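Local coordinates for protein bradyzoite surface antigen BSR4 (Toxoplasma gondii, PDB 2JKS) that serves as a surface antigen of the bradyzoite stage, belongs to the SAG1-related (SRS) superfamily and binds zinc ions, at residues Gln269-Gly274 and Val303-Lys308. Numbering follows the deposited sequence.
Sequences QQFLVG and VLVTVK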
# COMPACT_ATOMS: atom_id res chain seq x y z
N GLN A 269 24.73 7.79 20.13
CA GLN A 269 23.62 7.13 20.82
C GLN A 269 22.74 6.46 19.75
O GLN A 269 22.82 6.78 18.56
CB GLN A 269 22.80 8.16 21.61
CG GLN A 269 23.60 9.06 22.55
CD GLN A 269 24.15 8.29 23.74
OE1 GLN A 269 23.62 7.23 24.10
NE2 GLN A 269 25.21 8.84 24.38
N GLN A 270 21.89 5.54 20.14
CA GLN A 270 20.98 4.93 19.14
C GLN A 270 19.67 4.85 19.84
O GLN A 270 19.61 4.67 21.08
CB GLN A 270 21.40 3.52 18.78
CG GLN A 270 22.62 3.36 17.89
CD GLN A 270 22.66 1.94 17.30
OE1 GLN A 270 22.49 0.94 18.05
NE2 GLN A 270 22.83 1.84 15.95
N PHE A 271 18.61 5.06 19.07
CA PHE A 271 17.26 4.93 19.62
C PHE A 271 16.37 4.36 18.52
O PHE A 271 16.73 4.39 17.34
CB PHE A 271 16.72 6.24 20.24
CG PHE A 271 16.43 7.33 19.22
CD1 PHE A 271 15.15 7.45 18.64
CD2 PHE A 271 17.44 8.24 18.84
CE1 PHE A 271 14.88 8.47 17.75
CE2 PHE A 271 17.14 9.28 17.94
CZ PHE A 271 15.88 9.40 17.40
N LEU A 272 15.21 3.82 18.93
CA LEU A 272 14.29 3.24 17.97
C LEU A 272 12.89 3.85 18.17
O LEU A 272 12.42 3.96 19.26
CB LEU A 272 14.29 1.73 18.17
CG LEU A 272 13.58 0.71 17.33
CD1 LEU A 272 14.30 -0.59 17.59
CD2 LEU A 272 12.09 0.58 17.68
N VAL A 273 12.26 4.25 17.07
CA VAL A 273 10.85 4.54 17.05
C VAL A 273 10.29 3.93 15.74
O VAL A 273 11.00 3.25 15.01
CB VAL A 273 10.58 6.06 17.02
CG1 VAL A 273 11.00 6.72 18.32
CG2 VAL A 273 11.35 6.70 15.84
N GLY A 274 9.01 4.15 15.50
CA GLY A 274 8.42 3.70 14.26
C GLY A 274 6.93 3.80 14.23
O GLY A 274 6.31 4.67 14.90
N VAL A 303 12.27 2.13 12.87
CA VAL A 303 13.22 3.11 12.44
C VAL A 303 14.34 3.10 13.47
O VAL A 303 14.11 3.53 14.62
CB VAL A 303 12.58 4.53 12.27
CG1 VAL A 303 13.64 5.53 11.81
CG2 VAL A 303 11.35 4.42 11.31
N LEU A 304 15.51 2.62 13.05
CA LEU A 304 16.71 2.57 13.89
C LEU A 304 17.57 3.76 13.65
O LEU A 304 18.20 3.89 12.59
CB LEU A 304 17.50 1.30 13.61
CG LEU A 304 18.74 1.14 14.49
CD1 LEU A 304 18.38 1.05 15.98
CD2 LEU A 304 19.45 -0.15 14.02
N VAL A 305 17.61 4.63 14.64
CA VAL A 305 18.32 5.90 14.51
C VAL A 305 19.68 5.81 15.22
O VAL A 305 19.75 5.46 16.40
CB VAL A 305 17.52 7.09 15.06
CG1 VAL A 305 18.28 8.40 14.79
CG2 VAL A 305 16.05 7.11 14.46
N THR A 306 20.72 6.18 14.49
CA THR A 306 22.01 6.33 15.05
C THR A 306 22.34 7.81 15.11
O THR A 306 22.46 8.46 14.07
CB THR A 306 23.07 5.56 14.25
OG1 THR A 306 22.68 4.17 14.14
CG2 THR A 306 24.48 5.66 14.95
N VAL A 307 22.51 8.33 16.32
CA VAL A 307 22.87 9.72 16.50
C VAL A 307 24.41 9.81 16.57
O VAL A 307 25.06 9.32 17.54
CB VAL A 307 22.22 10.36 17.73
CG1 VAL A 307 22.56 11.84 17.76
CG2 VAL A 307 20.70 10.14 17.70
N LYS A 308 25.00 10.42 15.55
CA LYS A 308 26.48 10.43 15.43
C LYS A 308 26.98 11.73 16.08
O LYS A 308 26.60 12.85 15.67
CB LYS A 308 26.96 10.26 13.97
CG LYS A 308 26.28 9.09 13.26
CD LYS A 308 27.00 8.62 12.02
CE LYS A 308 26.19 7.50 11.26
NZ LYS A 308 26.10 7.84 9.77
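In the second SRS domain, the antiparallel pairing of Gln-269 to Gly-274 with Val-303 to Val-307 joins two inner strands of a mixed sheet; Leu-304 and Thr-306 bond on to strand 187-191, and Leu-272 and Gly-274 to Cys-218 and Gln-209. Hydrogen-bonded pairs form at Gln-269/Val-307, Phe-271/Val-305 and Val-273/Val-303, each closed by two backbone bonds. The middle pair is evenly held, Phe-271 N to Val-305 O at 2.9 Å and Val-305 N to Phe-271 O at 2.8 Å.

The side chains of Phe-271, Val-273, Val-303, Val-305 and Val-307 share one face, where the ring of Phe-271 packs against Val-305 and Val-307. With chi1 at 69°, CG sits between the backbone N and the carbonyl carbon, which brings the ring alongside Val-305. Val-305 CB lies over a ring face in a CH-pi contact, 3.7 Å from the centroid, while its CG1 reaches Phe-271 CE2 at 3.5 Å. Val-307 comes to the ring edge instead, its CG2 in the ring plane and 3.7 Å from CE2 of Phe-271. Phe-233 adds an edge-to-face ring contact, and Leu-198 of strand 197-201 packs against both Phe-271 and Val-305, tying this sheet to its neighbour.

The other face bears Gln-270, Leu-272, Leu-304 and Thr-306. There the extended Gln-270 side chain runs beside Thr-306, and its NE2 donates to Thr-306 OG1 at 3.0 Å, a fairly straight bond (163° at the hydrogen) lying close to the amide plane.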